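Local coordinates for putative phosphohistidine phosphatase, SixA (Nakamurella multipartita, PDB 4HBZ), which probably acts as a phosphohistidine phosphatase of the histidine phosphatase superfamily, branch 1, related to the phosphoglycerate mutases, at residues L131-Q134 against S135-N138; G166-A169 against D170-Q173; A52-W55 against L56-H59; R152-A155 against A156-A160. One frame throughout, in Å; residues are numbered along the deposited sequence.

Interaction 1 (L131-Q134 against S135-N138); sequences LVRQ and SLLN
R133 and L136 meet on one flank of the helix. The methyl L136 CD1 comes up under the guanidinium and covers one face of it, 3.2 Å from the plane and over its centre. R133 CZ and L136 CD1 are 3.3 Å apart, so the fit is close. The arginine chain folds back to make this possible. Its CG lies beside the backbone N (chi1 -64°), and further bends at chi2 and chi3 curl the guanidinium round over the leucine. V132 touches the same methyl more loosely, with V132 CG1 4.5 Å from L136 CD1. Q134 and N138 meet one turn apart on another side. Their amide planes stand 79° apart, and Q134 NE2 is 3.7 Å from N138 OD1. The two amides do not bond each other there. Both donate instead to Q173 O, and N138 ND2 also reaches A174 O. R133 NH1 donates to S145 O and A147 O. These bonds fix the NH1 end of the guanidinium above the leucine. An alanine at R133 would probably leave those two carbonyls without their donor and take away the flat group that covers L136 CD1. Behind these side chains runs the helical backbone. L136 N donates to V132 O at 3.0 Å, and S135, L137 and N138 bond likewise to L131, R133 and Q134. This is regular alpha-helical i to i+4 bonding, here in the last turns of helix 123-138, with an arginine packed over a leucine three residues on.

Interaction 2 (G166-A169 against D170-Q173); sequences GAWA and DLAQ
A167 and D170 are joined by the first backbone bond of a tight turn. D170 N donates to A167 O at 2.9 Å. L171 N donates to W168 O in the same way, at 3.2 Å. Both donors sit well above the carbonyl plane, 65° out of it for L171 N, consistent with the i to i+3 pattern of a 3-10 turn. A weaker bond from Q173 N to D170 O carries the turn into the short helix 171-174. Two waters add polar bridges. One accepts from A167 N and donates to D170 OD2, which lies 2.6 Å from it. D170 CG stands beside its own backbone N (chi1 -69°), and this turns the carboxylate back toward A167. The other water donates to A169 O and accepts from A172 N. The apolar contact is between W168 and L171. L171 CD2 approaches the indole of W168 at its edge, 4.2 Å from W168 CE3. The indole nitrogen of W168 donates to A112 O, and both side chains pack on V105 of helix 98-106 and on L22 of strand 20-26. The chemistry divides the turn in two. W168 and L171 are held in the protein interior, while exposed D170, at the N-cap position but making no capping bond, is tied to the backbone through water.

Interaction 3 (A52-W55 against L56-H59); sequences AGQW and LRGH
W55 and H59 stack face to face at the end of helix 43-59. The five-membered ring of W55 and the imidazole lie 3.8 Å apart by centroids, with planes only 13° from parallel. H59 CB adds a CH-pi contact, 3.6 Å from the centroid of the six-membered ring of W55 and almost straight above it. With chi1 at -169°, the W55 indole lies where H59 can cover it. Among the polar contacts, H59 ND1 donates to W55 O at 3.0 Å. The carbonyl oxygen lies in the imidazole plane, so this bond fixes the rotation of the ring while its face rests on the indole. W55 O also takes weak bonds from H59 N and G58 N, a sign that the regular winding is ending. Before that, L56 N bonds A52 O at 2.9 Å, and R57 N bonds G53 O. R57 also lays its CB and CG against G53 O, and its NH1 comes within 3.6 Å of Q54 CG. The guanidinium and the Q54 amide are nearly perpendicular, and R57 NE donates to T81 O. Apolar packing is lighter, with L56 CD2 4.1 Å from W55 CE3. Outward from the helix, A52 and L56 pack on strand 20-26 through M25 and V23. W55 meets the ring of F159 of strand 159-164, which also packs on A52 and L56. W55 lies against L180 and Q182 of strand 177-182, and L56 and R57 also reach I83 in the loop beyond helix 72-81.

Interaction 4 (R152-A155 against A156-A160); sequences RHFA and AGTFA
F154 lays one ring face on T158. The side chain leaves CB with a chi1 of -147°, well off a staggered position, and this brings the ring round over the threonine. T158 CG2 then points at the ring centre as a CH-pi contact, 3.6 Å from the centroid and 4° off the normal. F154 CG and CD2 both meet this methyl. F154 CD1 lies 3.7 Å from T158 CB. Farther out, F154 CE1 comes to 3.4 Å from T158 O. F154 CE2 touches A160 CB at 4.1 Å, and the tip, F154 CZ, reaches F159 CA at 4.0 Å. With an alanine in place of F154, the T158 methyl would probably lose its aromatic partner and a gap would open beside A160. The threonine is held by its other branch. OG1 stands beside its own backbone N, and from there it donates to A155 O at 2.7 Å. T158 N donates to A155 O as well, at 3.0 Å and from the same face of the carbonyl. This second bond closes a type II beta turn from A155 to T158, with G157 at its third position. The positive phi there, 100°, suits glycine. The turn leads the loop into strand 159-164. T158 and A160 make backbone bonds to R26 and L24 of strand 20-26, and F159 to Q182 of strand 177-182. F154 packs on I124 and P125 at the start of helix 123-138, and its carbonyl accepts from R26 NH1.

Interactions 1 and 2 touch, with centres 12 Å apart. Q173 O lies 2.8 Å from N138 ND2 and 2.9 Å from Q134 NE2, so one carbonyl of helix 171-174 takes two amides from the end of helix 123-138. Interactions 3 and 4 also touch, through F159. Its CZ lies 3.5 Å from W55 CE3. The two pairs do not touch; interactions 1 and 4 are about 8 Å apart at nearest atoms. Interactions 2 and 4 lie on opposite sides of the chain centre, with centres 23 Å apart. Interaction 4 contacts R26, which is followed by a histidine and probably belongs to the Arg-His motif of this family. Bound glycerol is about 7 Å from the W168 side chain.

Interaction 1 (L131-Q134 against S135-N138)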
loop_
_atom_site.group_PDB
_atom_site.type_symbol
_atom_site.label_atom_id
_atom_site.label_comp_id
_atom_site.label_asym_id
_atom_site.label_seq_id
_atom_site.Cartn_x
_atom_site.Cartn_y
_atom_site.Cartn_z
ATOM N N LEU A 131 -3.727 -10.922 -0.326
ATOM C CA LEU A 131 -5.057 -10.429 -0.671
ATOM C C LEU A 131 -5.523 -10.955 -2.024
ATOM O O LEU A 131 -6.696 -11.356 -2.211
ATOM C CB LEU A 131 -5.081 -8.886 -0.694
ATOM C CG LEU A 131 -4.976 -8.218 0.697
ATOM C CD1 LEU A 131 -4.839 -6.720 0.529
ATOM C CD2 LEU A 131 -6.102 -8.569 1.646
ATOM N N VAL A 132 -4.589 -10.970 -2.983
ATOM C CA VAL A 132 -4.907 -11.510 -4.334
ATOM C C VAL A 132 -5.305 -12.965 -4.248
ATOM O O VAL A 132 -6.290 -13.399 -4.859
ATOM C CB VAL A 132 -3.756 -11.264 -5.320
ATOM C CG1 VAL A 132 -3.885 -12.128 -6.578
ATOM C CG2 VAL A 132 -3.667 -9.794 -5.612
ATOM N N ARG A 133 -4.524 -13.765 -3.530
ATOM C CA ARG A 133 -4.823 -15.189 -3.459
ATOM C C ARG A 133 -6.127 -15.459 -2.759
ATOM O O ARG A 133 -6.836 -16.388 -3.103
ATOM C CB ARG A 133 -3.649 -15.886 -2.765
ATOM C CG ARG A 133 -2.314 -15.813 -3.534
ATOM C CD ARG A 133 -2.345 -15.873 -5.085
ATOM N NE ARG A 133 -2.557 -17.235 -5.529
ATOM C CZ ARG A 133 -2.457 -17.678 -6.801
ATOM N NH1 ARG A 133 -2.127 -16.863 -7.828
ATOM N NH2 ARG A 133 -2.690 -18.961 -7.039
ATOM N N GLN A 134 -6.448 -14.680 -1.731
ATOM C CA GLN A 134 -7.734 -14.842 -1.018
ATOM C C GLN A 134 -8.899 -14.527 -1.936
ATOM O O GLN A 134 -9.925 -15.202 -1.938
ATOM C CB GLN A 134 -7.741 -13.979 0.253
ATOM C CG GLN A 134 -8.989 -14.129 1.119
ATOM C CD GLN A 134 -9.112 -15.494 1.821
ATOM O OE1 GLN A 134 -8.137 -16.190 2.064
ATOM N NE2 GLN A 134 -10.296 -15.812 2.212
ATOM N N SER A 135 -8.747 -13.464 -2.704
ATOM C CA SER A 135 -9.795 -13.096 -3.642
ATOM C C SER A 135 -10.009 -14.202 -4.709
ATOM O O SER A 135 -11.162 -14.549 -5.045
ATOM C CB SER A 135 -9.485 -11.750 -4.263
ATOM O OG SER A 135 -10.551 -11.374 -5.150
ATOM N N LEU A 136 -8.927 -14.766 -5.212
ATOM C CA LEU A 136 -9.019 -15.926 -6.140
ATOM C C LEU A 136 -9.835 -17.050 -5.534
ATOM O O LEU A 136 -10.722 -17.642 -6.198
ATOM C CB LEU A 136 -7.619 -16.433 -6.486
ATOM C CG LEU A 136 -6.759 -15.610 -7.414
ATOM C CD1 LEU A 136 -5.382 -16.262 -7.495
ATOM C CD2 LEU A 136 -7.383 -15.576 -8.811
ATOM N N LEU A 137 -9.538 -17.374 -4.283
ATOM C CA LEU A 137 -10.220 -18.461 -3.605
ATOM C C LEU A 137 -11.700 -18.150 -3.553
ATOM O O LEU A 137 -12.551 -18.991 -3.897
ATOM C CB LEU A 137 -9.637 -18.634 -2.200
ATOM C CG LEU A 137 -10.425 -19.619 -1.311
ATOM C CD1 LEU A 137 -10.450 -21.010 -1.931
ATOM C CD2 LEU A 137 -9.808 -19.663 0.070
ATOM N N ASN A 138 -12.028 -16.929 -3.140
ATOM C CA ASN A 138 -13.419 -16.542 -2.984
ATOM C C ASN A 138 -14.184 -16.569 -4.293
ATOM O O ASN A 138 -15.383 -16.850 -4.281
ATOM C CB ASN A 138 -13.534 -15.173 -2.311
ATOM C CG ASN A 138 -13.091 -15.203 -0.865
ATOM O OD1 ASN A 138 -13.015 -16.261 -0.250
ATOM N ND2 ASN A 138 -12.764 -14.053 -0.321
#

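Interaction 2 (G166-A169 against D170-Q173)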
loop_
_atom_site.group_PDB
_atom_site.type_symbol
_atom_site.label_atom_id
_atom_site.label_comp_id
_atom_site.label_asym_id
_atom_site.label_seq_id
_atom_site.Cartn_x
_atom_site.Cartn_y
_atom_site.Cartn_z
ATOM N N GLY A 166 -15.392 -6.048 -0.240
ATOM C CA GLY A 166 -15.582 -6.213 1.198
ATOM C C GLY A 166 -15.402 -4.919 1.946
ATOM O O GLY A 166 -14.726 -3.971 1.485
ATOM N N ALA A 167 -16.045 -4.819 3.096
ATOM C CA ALA A 167 -15.750 -3.749 4.055
ATOM C C ALA A 167 -14.298 -3.789 4.457
ATOM O O ALA A 167 -13.650 -4.877 4.470
ATOM C CB ALA A 167 -16.604 -3.977 5.287
ATOM N N TRP A 168 -13.712 -2.655 4.839
ATOM C CA TRP A 168 -12.336 -2.678 5.311
ATOM C C TRP A 168 -12.090 -3.687 6.434
ATOM O O TRP A 168 -11.034 -4.337 6.449
ATOM C CB TRP A 168 -11.828 -1.285 5.728
ATOM C CG TRP A 168 -11.758 -0.311 4.598
ATOM C CD1 TRP A 168 -12.478 0.806 4.454
ATOM C CD2 TRP A 168 -10.932 -0.439 3.409
ATOM N NE1 TRP A 168 -12.128 1.438 3.273
ATOM C CE2 TRP A 168 -11.202 0.690 2.598
ATOM C CE3 TRP A 168 -10.024 -1.378 2.964
ATOM C CZ2 TRP A 168 -10.510 0.906 1.398
ATOM C CZ3 TRP A 168 -9.368 -1.177 1.743
ATOM C CH2 TRP A 168 -9.632 -0.050 0.991
ATOM N N ALA A 169 -13.017 -3.802 7.379
ATOM C CA ALA A 169 -12.820 -4.691 8.481
ATOM C C ALA A 169 -12.658 -6.165 8.027
ATOM O O ALA A 169 -12.031 -6.998 8.710
ATOM C CB ALA A 169 -13.942 -4.538 9.475
ATOM N N ASP A 170 -13.235 -6.461 6.852
ATOM C CA ASP A 170 -13.315 -7.824 6.364
ATOM C C ASP A 170 -12.226 -8.138 5.344
ATOM O O ASP A 170 -12.265 -9.173 4.747
ATOM C CB ASP A 170 -14.691 -8.021 5.690
ATOM C CG ASP A 170 -15.865 -7.997 6.701
ATOM O OD1 ASP A 170 -15.578 -8.173 7.890
ATOM O OD2 ASP A 170 -17.008 -7.928 6.268
ATOM N N LEU A 171 -11.279 -7.227 5.143
ATOM C CA LEU A 171 -10.315 -7.374 4.071
ATOM C C LEU A 171 -9.558 -8.670 4.087
ATOM O O LEU A 171 -9.332 -9.289 3.033
ATOM C CB LEU A 171 -9.404 -6.122 4.057
ATOM C CG LEU A 171 -8.369 -5.992 3.007
ATOM C CD1 LEU A 171 -8.929 -5.902 1.613
ATOM C CD2 LEU A 171 -7.511 -4.772 3.341
ATOM N N ALA A 172 -9.147 -9.150 5.243
ATOM C CA ALA A 172 -8.413 -10.376 5.300
ATOM C C ALA A 172 -9.205 -11.563 4.757
ATOM O O ALA A 172 -8.639 -12.422 4.079
ATOM C CB ALA A 172 -7.906 -10.640 6.701
ATOM N N GLN A 173 -10.506 -11.584 4.998
ATOM C CA GLN A 173 -11.353 -12.667 4.512
ATOM C C GLN A 173 -11.798 -12.453 3.065
ATOM O O GLN A 173 -11.993 -13.432 2.327
ATOM C CB GLN A 173 -12.596 -12.838 5.408
ATOM C CG GLN A 173 -12.276 -13.317 6.829
ATOM C CD GLN A 173 -11.442 -12.320 7.646
ATOM O OE1 GLN A 173 -11.686 -11.064 7.644
ATOM N NE2 GLN A 173 -10.401 -12.860 8.325
HETATM O O HOH W 1 -17.566 -7.131 3.857
HETATM O O HOH W 2 -9.379 -7.890 7.866
#

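Interaction 3 (A52-W55 against L56-H59)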
loop_
_atom_site.group_PDB
_atom_site.type_symbol
_atom_site.label_atom_id
_atom_site.label_comp_id
_atom_site.label_asym_id
_atom_site.label_seq_id
_atom_site.Cartn_x
_atom_site.Cartn_y
_atom_site.Cartn_z
ATOM N N ALA A 52 5.236 9.200 -7.944
ATOM C CA ALA A 52 4.156 8.315 -7.520
ATOM C C ALA A 52 2.949 9.111 -7.047
ATOM O O ALA A 52 1.803 8.814 -7.415
ATOM C CB ALA A 52 4.641 7.397 -6.417
ATOM N N GLY A 53 3.185 10.151 -6.238
ATOM C CA GLY A 53 2.076 11.037 -5.829
ATOM C C GLY A 53 1.307 11.678 -6.960
ATOM O O GLY A 53 0.080 11.812 -6.961
ATOM N N GLN A 54 2.061 12.167 -7.944
ATOM C CA GLN A 54 1.464 12.782 -9.111
ATOM C C GLN A 54 0.578 11.812 -9.867
ATOM O O GLN A 54 -0.502 12.155 -10.339
ATOM C CB GLN A 54 2.573 13.384 -9.993
ATOM C CG GLN A 54 3.145 14.649 -9.330
ATOM C CD GLN A 54 4.414 15.159 -9.975
ATOM O OE1 GLN A 54 4.909 14.544 -10.925
ATOM N NE2 GLN A 54 4.959 16.239 -9.478
ATOM N N TRP A 55 1.032 10.566 -9.994
ATOM C CA TRP A 55 0.260 9.515 -10.648
ATOM C C TRP A 55 -0.990 9.225 -9.867
ATOM O O TRP A 55 -2.076 9.241 -10.424
ATOM C CB TRP A 55 1.094 8.242 -10.841
ATOM C CG TRP A 55 0.372 7.264 -11.763
ATOM C CD1 TRP A 55 0.605 7.115 -13.056
ATOM C CD2 TRP A 55 -0.639 6.333 -11.405
ATOM N NE1 TRP A 55 -0.230 6.182 -13.572
ATOM C CE2 TRP A 55 -0.991 5.660 -12.575
ATOM C CE3 TRP A 55 -1.281 6.005 -10.229
ATOM C CZ2 TRP A 55 -2.009 4.675 -12.585
ATOM C CZ3 TRP A 55 -2.275 5.030 -10.246
ATOM C CH2 TRP A 55 -2.611 4.403 -11.426
ATOM N N LEU A 56 -0.857 9.008 -8.570
ATOM C CA LEU A 56 -2.015 8.701 -7.695
ATOM C C LEU A 56 -3.053 9.809 -7.754
ATOM O O LEU A 56 -4.238 9.516 -7.915
ATOM C CB LEU A 56 -1.561 8.494 -6.250
ATOM C CG LEU A 56 -0.788 7.188 -6.013
ATOM C CD1 LEU A 56 -0.067 7.235 -4.672
ATOM C CD2 LEU A 56 -1.682 5.971 -6.144
ATOM N N ARG A 57 -2.617 11.065 -7.647
ATOM C CA ARG A 57 -3.569 12.173 -7.656
ATOM C C ARG A 57 -4.199 12.424 -9.030
ATOM O O ARG A 57 -5.245 13.049 -9.133
ATOM C CB ARG A 57 -2.927 13.442 -7.105
ATOM C CG ARG A 57 -2.627 13.324 -5.619
ATOM C CD ARG A 57 -2.026 14.570 -5.026
ATOM N NE ARG A 57 -0.605 14.747 -5.334
ATOM C CZ ARG A 57 -0.084 15.520 -6.267
ATOM N NH1 ARG A 57 1.243 15.580 -6.382
ATOM N NH2 ARG A 57 -0.840 16.273 -7.041
ATOM N N GLY A 58 -3.560 11.958 -10.094
ATOM C CA GLY A 58 -4.107 12.098 -11.416
ATOM C C GLY A 58 -4.976 10.966 -11.888
ATOM O O GLY A 58 -5.748 11.144 -12.840
ATOM N N HIS A 59 -4.860 9.792 -11.271
ATOM C CA HIS A 59 -5.484 8.588 -11.793
ATOM C C HIS A 59 -6.447 7.840 -10.896
ATOM O O HIS A 59 -7.314 7.104 -11.395
ATOM C CB HIS A 59 -4.412 7.580 -12.229
ATOM C CG HIS A 59 -3.637 8.008 -13.409
ATOM N ND1 HIS A 59 -2.509 8.799 -13.334
ATOM C CD2 HIS A 59 -3.849 7.801 -14.728
ATOM C CE1 HIS A 59 -2.045 9.029 -14.548
ATOM N NE2 HIS A 59 -2.831 8.417 -15.405
#

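Interaction 4 (R152-A155 against A156-A160)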
loop_
_atom_site.group_PDB
_atom_site.type_symbol
_atom_site.label_atom_id
_atom_site.label_comp_id
_atom_site.label_asym_id
_atom_site.label_seq_id
_atom_site.Cartn_x
_atom_site.Cartn_y
_atom_site.Cartn_z
ATOM N N ARG A 152 6.070 -9.642 -8.081
ATOM C CA ARG A 152 7.359 -10.233 -7.911
ATOM C C ARG A 152 8.492 -9.215 -7.951
ATOM O O ARG A 152 9.575 -9.465 -7.401
ATOM C CB ARG A 152 7.568 -11.303 -8.982
ATOM C CG ARG A 152 7.712 -10.789 -10.431
ATOM C CD ARG A 152 7.714 -11.943 -11.393
ATOM N NE ARG A 152 7.889 -11.568 -12.796
ATOM C CZ ARG A 152 6.921 -11.123 -13.587
ATOM N NH1 ARG A 152 5.661 -10.991 -13.157
ATOM N NH2 ARG A 152 7.198 -10.825 -14.853
ATOM N N HIS A 153 8.253 -8.091 -8.615
ATOM C CA HIS A 153 9.157 -6.946 -8.581
ATOM C C HIS A 153 8.484 -5.841 -7.818
ATOM O O HIS A 153 7.343 -5.463 -8.126
ATOM C CB HIS A 153 9.466 -6.499 -9.990
ATOM C CG HIS A 153 10.283 -7.499 -10.735
ATOM N ND1 HIS A 153 9.819 -8.127 -11.863
ATOM C CD2 HIS A 153 11.494 -8.059 -10.462
ATOM C CE1 HIS A 153 10.707 -9.021 -12.263
ATOM N NE2 HIS A 153 11.724 -9.014 -11.426
ATOM N N PHE A 154 9.142 -5.387 -6.759
ATOM C CA PHE A 154 8.518 -4.414 -5.880
ATOM C C PHE A 154 9.591 -3.575 -5.226
ATOM O O PHE A 154 9.746 -3.527 -3.992
ATOM C CB PHE A 154 7.560 -5.130 -4.876
ATOM C CG PHE A 154 6.344 -4.313 -4.490
ATOM C CD1 PHE A 154 6.442 -3.259 -3.610
ATOM C CD2 PHE A 154 5.123 -4.565 -5.056
ATOM C CE1 PHE A 154 5.351 -2.485 -3.271
ATOM C CE2 PHE A 154 4.035 -3.810 -4.708
ATOM C CZ PHE A 154 4.144 -2.766 -3.810
ATOM N N ALA A 155 10.317 -2.818 -6.065
ATOM C CA ALA A 155 11.412 -1.972 -5.586
ATOM C C ALA A 155 10.902 -0.803 -4.774
ATOM O O ALA A 155 9.738 -0.462 -4.838
ATOM C CB ALA A 155 12.143 -1.419 -6.805
ATOM N N ALA A 156 11.778 -0.164 -4.028
ATOM C CA ALA A 156 11.441 0.998 -3.249
ATOM C C ALA A 156 10.722 2.033 -4.122
ATOM O O ALA A 156 11.216 2.433 -5.181
ATOM C CB ALA A 156 12.715 1.615 -2.670
ATOM N N GLY A 157 9.553 2.469 -3.663
ATOM C CA GLY A 157 8.730 3.439 -4.374
ATOM C C GLY A 157 7.579 2.845 -5.152
ATOM O O GLY A 157 6.689 3.566 -5.619
ATOM N N THR A 158 7.580 1.511 -5.305
ATOM C CA THR A 158 6.485 0.827 -6.014
ATOM C C THR A 158 5.200 0.870 -5.255
ATOM O O THR A 158 5.191 0.865 -4.038
ATOM C CB THR A 158 6.872 -0.652 -6.257
ATOM O OG1 THR A 158 8.086 -0.704 -6.996
ATOM C CG2 THR A 158 5.838 -1.446 -7.032
ATOM N N PHE A 159 4.091 0.954 -5.961
ATOM C CA PHE A 159 2.809 0.711 -5.308
ATOM C C PHE A 159 1.922 -0.160 -6.156
ATOM O O PHE A 159 2.018 -0.225 -7.358
ATOM C CB PHE A 159 2.093 2.023 -4.938
ATOM C CG PHE A 159 1.736 2.913 -6.105
ATOM C CD1 PHE A 159 0.553 2.755 -6.812
ATOM C CD2 PHE A 159 2.639 3.916 -6.489
ATOM C CE1 PHE A 159 0.246 3.597 -7.867
ATOM C CE2 PHE A 159 2.337 4.732 -7.550
ATOM C CZ PHE A 159 1.143 4.592 -8.207
ATOM N N ALA A 160 1.068 -0.895 -5.455
ATOM C CA ALA A 160 0.007 -1.742 -6.040
ATOM C C ALA A 160 -1.350 -1.174 -5.717
ATOM O O ALA A 160 -1.563 -0.637 -4.601
ATOM C CB ALA A 160 0.092 -3.157 -5.477
#